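Local coordinates for protein glucose-6-phosphate isomerase (PDB 1ZZG) that probably catalyses the reversible isomerization of glucose 6-phosphate to fructose 6-phosphate, a step of glycolysis and gluconeogenesis, at residues 231-236 with 382-387; 264-269 with 281-286. All coordinates share one frame; numbering follows the deposited sequence.

Overall arrangement
Both contacts are buried, and both belong to the part of the chain built on the mixed sheet. Contact 1 joins two helices, 228-238 and 371-391. Contact 2 sets helix 257-269 against strand 278-287. They share no element, but their centres are about 12 Å apart and they touch: L236 packs on H265, and T385 packs on L264 and S268. Contact 1 combines one hydroxyl-to-amide bond with apolar packing, and its segments meet no other subunit. Contact 2 is more polar, with an imidazole and a carboxylate reaching the strand. It lies nearer the chain centre, carries the predicted active-site residue E267, and borders the second subunit.

Contact 1. Residues 231-236 with 382-387; sequences KTALLL and MWQTAF
T232 and Q384 make the one hydrogen bond between segments 231-236 and 382-387. T232 OG1 donates to Q384 OE1 at 2.7 Å. The hydroxyl lies in the carbonyl plane, on a lone pair, at a C=O...donor angle of 131°. The two side chains cross at about a right angle. The amide nitrogen faces L236, whose CD2 is 3.4 Å from Q384 NE2. Beside the glutamine, A233 lies close to the backbone of the other helix. A233 CB is 4.0 Å from F387 CB and equally near Q384 O. Q384 reaches across because its CG is anti to the backbone N (chi1 164°) and the chain runs on extended. An alanine here is likely to open a gap beside L236 and cost the T232 hydroxyl its Q384 partner, leaving H380 and weak bonds to the backbone.

The axes of the two segments come within 8.6 Å and cross at -53°. A233 and Q384 have the nearest CA atoms, consistent with the small side chain of A233. Further out, H380, one turn before Q384, also hydrogen-bonds T232 OG1. F261 of helix 257-269 packs on Q384, and L30 and R27 of helix 20-32 pack on F387. The threonine hydroxyl is thus gripped by two side chains of helix 371-391. This suggests that the buried polar pair, with H380, helps set the two helices against each other, within otherwise apolar packing.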
loop_
_atom_site.group_PDB
_atom_site.type_symbol
_atom_site.label_atom_id
_atom_site.label_comp_id
_atom_site.label_asym_id
_atom_site.label_seq_id
_atom_site.Cartn_x
_atom_site.Cartn_y
_atom_site.Cartn_z
ATOM N N LYS A 231 9.637 25.233 -4.616
ATOM C CA LYS A 231 8.560 25.652 -3.726
ATOM C C LYS A 231 8.123 24.532 -2.789
ATOM O O LYS A 231 7.979 24.749 -1.580
ATOM C CB LYS A 231 7.350 26.130 -4.527
ATOM C CG LYS A 231 7.550 27.456 -5.228
ATOM C CD LYS A 231 6.234 27.942 -5.809
ATOM C CE LYS A 231 6.402 29.249 -6.553
ATOM N NZ LYS A 231 5.083 29.782 -6.976
ATOM N N THR A 232 7.899 23.336 -3.340
ATOM C CA THR A 232 7.476 22.213 -2.502
ATOM C C THR A 232 8.642 21.742 -1.640
ATOM O O THR A 232 8.439 21.234 -0.537
ATOM C CB THR A 232 6.902 21.036 -3.343
ATOM O OG1 THR A 232 7.875 20.584 -4.293
ATOM C CG2 THR A 232 5.639 21.488 -4.079
ATOM N N ALA A 233 9.866 21.920 -2.136
ATOM C CA ALA A 233 11.041 21.547 -1.357
ATOM C C ALA A 233 11.015 22.429 -0.104
ATOM O O ALA A 233 11.260 21.963 1.011
ATOM C CB ALA A 233 12.305 21.804 -2.151
ATOM N N LEU A 234 10.707 23.708 -0.298
ATOM C CA LEU A 234 10.634 24.646 0.820
ATOM C C LEU A 234 9.563 24.192 1.811
ATOM O O LEU A 234 9.794 24.168 3.020
ATOM C CB LEU A 234 10.299 26.057 0.327
ATOM C CG LEU A 234 10.126 27.107 1.434
ATOM C CD1 LEU A 234 11.441 27.266 2.193
ATOM C CD2 LEU A 234 9.686 28.437 0.833
ATOM N N LEU A 235 8.391 23.836 1.296
ATOM C CA LEU A 235 7.300 23.385 2.151
ATOM C C LEU A 235 7.767 22.246 3.051
ATOM O O LEU A 235 7.601 22.305 4.263
ATOM C CB LEU A 235 6.102 22.932 1.309
ATOM C CG LEU A 235 5.266 24.031 0.644
ATOM C CD1 LEU A 235 4.267 23.405 -0.312
ATOM C CD2 LEU A 235 4.539 24.845 1.712
ATOM N N LEU A 236 8.350 21.205 2.465
ATOM C CA LEU A 236 8.827 20.091 3.277
ATOM C C LEU A 236 9.925 20.568 4.234
ATOM O O LEU A 236 9.989 20.135 5.386
ATOM C CB LEU A 236 9.356 18.952 2.395
ATOM C CG LEU A 236 8.325 17.982 1.799
ATOM C CD1 LEU A 236 7.501 18.668 0.712
ATOM C CD2 LEU A 236 9.051 16.772 1.220
ATOM N N MET A 382 11.365 14.077 -7.852
ATOM C CA MET A 382 12.768 13.709 -7.780
ATOM C C MET A 382 13.596 14.980 -7.579
ATOM O O MET A 382 14.554 14.973 -6.809
ATOM C CB MET A 382 13.193 12.943 -9.039
ATOM C CG MET A 382 12.655 11.513 -9.048
ATOM S SD MET A 382 13.232 10.453 -10.411
ATOM C CE MET A 382 11.923 10.710 -11.617
ATOM N N TRP A 383 13.220 16.069 -8.253
ATOM C CA TRP A 383 13.932 17.338 -8.092
ATOM C C TRP A 383 13.724 17.846 -6.670
ATOM O O TRP A 383 14.667 18.277 -6.008
ATOM C CB TRP A 383 13.418 18.393 -9.073
ATOM C CG TRP A 383 14.049 18.331 -10.416
ATOM C CD1 TRP A 383 13.510 17.801 -11.552
ATOM C CD2 TRP A 383 15.339 18.842 -10.781
ATOM N NE1 TRP A 383 14.383 17.954 -12.609
ATOM C CE2 TRP A 383 15.512 18.590 -12.162
ATOM C CE3 TRP A 383 16.364 19.492 -10.075
ATOM C CZ2 TRP A 383 16.669 18.965 -12.855
ATOM C CZ3 TRP A 383 17.520 19.867 -10.768
ATOM C CH2 TRP A 383 17.659 19.600 -12.142
ATOM N N GLN A 384 12.474 17.810 -6.219
ATOM C CA GLN A 384 12.134 18.241 -4.868
ATOM C C GLN A 384 13.045 17.533 -3.885
ATOM O O GLN A 384 13.636 18.153 -3.009
ATOM C CB GLN A 384 10.683 17.882 -4.552
ATOM C CG GLN A 384 10.329 17.919 -3.075
ATOM C CD GLN A 384 8.902 17.480 -2.823
ATOM O OE1 GLN A 384 7.956 18.144 -3.242
ATOM N NE2 GLN A 384 8.737 16.346 -2.142
ATOM N N THR A 385 13.154 16.218 -4.049
ATOM C CA THR A 385 13.983 15.402 -3.178
ATOM C C THR A 385 15.469 15.761 -3.269
ATOM O O THR A 385 16.153 15.849 -2.244
ATOM C CB THR A 385 13.783 13.909 -3.500
ATOM O OG1 THR A 385 12.393 13.577 -3.358
ATOM C CG2 THR A 385 14.608 13.045 -2.559
ATOM N N ALA A 386 15.972 15.972 -4.483
ATOM C CA ALA A 386 17.381 16.331 -4.646
ATOM C C ALA A 386 17.654 17.695 -3.999
ATOM O O ALA A 386 18.678 17.878 -3.339
ATOM C CB ALA A 386 17.762 16.352 -6.134
ATOM N N PHE A 387 16.745 18.650 -4.181
ATOM C CA PHE A 387 16.922 19.969 -3.568
ATOM C C PHE A 387 16.965 19.829 -2.043
ATOM O O PHE A 387 17.787 20.462 -1.368
ATOM C CB PHE A 387 15.783 20.928 -3.963
ATOM C CG PHE A 387 15.838 21.404 -5.401
ATOM C CD1 PHE A 387 17.050 21.780 -5.982
ATOM C CD2 PHE A 387 14.671 21.513 -6.158
ATOM C CE1 PHE A 387 17.101 22.261 -7.302
ATOM C CE2 PHE A 387 14.708 21.990 -7.474
ATOM C CZ PHE A 387 15.927 22.366 -8.047
#

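Contact 2. Residues 264-269 with 281-286; sequences LHDESL and TTAVPA
H265 reaches from the helix to T281, just before strand residues 282-286. Its CG is anti to the backbone N (chi1 -177°), which carries the ring out to T281. H265 NE2 and T281 OG1 share a hydrogen bond of 2.7 Å, with the hydroxyl at the ring edge, near its plane. Either atom could be the donor. The A283 methyl comes up obliquely to the same ring, with its CB 3.7 Å from H265 CD2. The ring also meets those of F261 and H245.

D266 follows and turns its carboxylate to the strand backbone. A283 N donates to D266 OD1 at 3.2 Å, at an N-H...acceptor angle of 160°, on the syn lone pair. The same oxygen is 3.3 Å from A283 CB and lies in the plane of the H265 ring, at its edge.

The helix and strand run nearly antiparallel, at 168°, as expected for a beta-alpha-beta crossover. Helix 257-269 lies in the connection from strand 244-249 to its parallel neighbour 278-287, which also holds short strand 271-272. Backbone bonds from T282 and V284 to H245 tie the two parallel strands together.

E267, the predicted proton donor, stays clear of the strand. Its OE2 makes a salt bridge to R187 and a hydrogen bond to Q263. S268 OG donates to L264 O at 2.7 Å, where the backbone bond from S268 N is weak, and also hydrogen-bonds R187. L269 ends the helix and packs on L388 of helix 371-391. On the strand, T282 OG1 bonds K306 of the second subunit, and V284 packs on V284 of that subunit.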
loop_
_atom_site.group_PDB
_atom_site.type_symbol
_atom_site.label_atom_id
_atom_site.label_comp_id
_atom_site.label_asym_id
_atom_site.label_seq_id
_atom_site.Cartn_x
_atom_site.Cartn_y
_atom_site.Cartn_z
ATOM N N LEU A 264 11.376 6.967 -2.550
ATOM C CA LEU A 264 12.125 8.131 -3.009
ATOM C C LEU A 264 12.454 9.059 -1.840
ATOM O O LEU A 264 13.603 9.452 -1.644
ATOM C CB LEU A 264 11.321 8.912 -4.048
ATOM C CG LEU A 264 11.978 10.233 -4.478
ATOM C CD1 LEU A 264 13.277 9.936 -5.226
ATOM C CD2 LEU A 264 11.030 11.040 -5.348
ATOM N N HIS A 265 11.431 9.403 -1.066
ATOM C CA HIS A 265 11.598 10.309 0.066
ATOM C C HIS A 265 12.418 9.727 1.222
ATOM O O HIS A 265 13.437 10.297 1.624
ATOM C CB HIS A 265 10.223 10.739 0.583
ATOM C CG HIS A 265 10.285 11.725 1.706
ATOM N ND1 HIS A 265 10.510 13.069 1.505
ATOM C CD2 HIS A 265 10.176 11.556 3.045
ATOM C CE1 HIS A 265 10.535 13.688 2.674
ATOM N NE2 HIS A 265 10.334 12.792 3.625
ATOM N N ASP A 266 11.958 8.597 1.750
ATOM C CA ASP A 266 12.602 7.909 2.871
ATOM C C ASP A 266 14.064 7.523 2.647
ATOM O O ASP A 266 14.934 7.886 3.427
ATOM C CB ASP A 266 11.827 6.631 3.213
ATOM C CG ASP A 266 10.560 6.894 4.007
ATOM O OD1 ASP A 266 10.093 8.052 4.054
ATOM O OD2 ASP A 266 10.023 5.916 4.578
ATOM N N GLU A 267 14.324 6.765 1.587
ATOM C CA GLU A 267 15.676 6.308 1.300
ATOM C C GLU A 267 16.646 7.432 0.955
ATOM O O GLU A 267 17.837 7.337 1.249
ATOM C CB GLU A 267 15.643 5.276 0.170
ATOM C CG GLU A 267 16.642 4.156 0.355
ATOM C CD GLU A 267 16.392 2.980 -0.570
ATOM O OE1 GLU A 267 16.265 1.847 -0.060
ATOM O OE2 GLU A 267 16.329 3.182 -1.802
ATOM N N SER A 268 16.142 8.498 0.339
ATOM C CA SER A 268 16.996 9.618 -0.040
ATOM C C SER A 268 17.351 10.549 1.122
ATOM O O SER A 268 18.516 10.908 1.304
ATOM C CB SER A 268 16.332 10.458 -1.140
ATOM O OG SER A 268 16.161 9.724 -2.341
ATOM N N LEU A 269 16.346 10.917 1.912
ATOM C CA LEU A 269 16.541 11.862 3.005
ATOM C C LEU A 269 16.663 11.314 4.435
ATOM O O LEU A 269 16.977 12.069 5.361
ATOM C CB LEU A 269 15.431 12.916 2.922
ATOM C CG LEU A 269 15.326 13.518 1.508
ATOM C CD1 LEU A 269 14.098 14.417 1.382
ATOM C CD2 LEU A 269 16.604 14.294 1.199
ATOM N N THR A 281 12.116 12.869 7.428
ATOM C CA THR A 281 10.745 12.765 7.896
ATOM C C THR A 281 10.170 11.455 7.371
ATOM O O THR A 281 10.643 10.918 6.369
ATOM C CB THR A 281 9.877 13.948 7.414
ATOM O OG1 THR A 281 9.854 13.981 5.981
ATOM C CG2 THR A 281 10.437 15.272 7.946
ATOM N N THR A 282 9.159 10.943 8.057
ATOM C CA THR A 282 8.531 9.693 7.670
ATOM C C THR A 282 7.402 9.894 6.667
ATOM O O THR A 282 6.355 10.450 7.003
ATOM C CB THR A 282 7.983 8.965 8.908
ATOM O OG1 THR A 282 9.040 8.804 9.861
ATOM C CG2 THR A 282 7.434 7.585 8.520
ATOM N N ALA A 283 7.624 9.446 5.433
ATOM C CA ALA A 283 6.613 9.558 4.391
ATOM C C ALA A 283 5.552 8.484 4.633
ATOM O O ALA A 283 5.877 7.308 4.811
ATOM C CB ALA A 283 7.243 9.372 3.012
ATOM N N VAL A 284 4.289 8.904 4.637
ATOM C CA VAL A 284 3.160 8.006 4.863
ATOM C C VAL A 284 2.260 8.036 3.633
ATOM O O VAL A 284 1.733 9.085 3.267
ATOM C CB VAL A 284 2.346 8.445 6.105
ATOM C CG1 VAL A 284 1.166 7.511 6.320
ATOM C CG2 VAL A 284 3.238 8.452 7.332
ATOM N N PRO A 285 2.071 6.877 2.976
ATOM C CA PRO A 285 1.232 6.791 1.775
ATOM C C PRO A 285 -0.269 6.812 2.077
ATOM O O PRO A 285 -0.714 6.276 3.090
ATOM C CB PRO A 285 1.672 5.469 1.153
ATOM C CG PRO A 285 1.906 4.611 2.384
ATOM C CD PRO A 285 2.638 5.560 3.327
ATOM N N ALA A 286 -1.039 7.435 1.190
ATOM C CA ALA A 286 -2.487 7.500 1.340
ATOM C C ALA A 286 -3.132 7.638 -0.026
ATOM O O ALA A 286 -2.520 8.146 -0.971
ATOM C CB ALA A 286 -2.881 8.674 2.221
#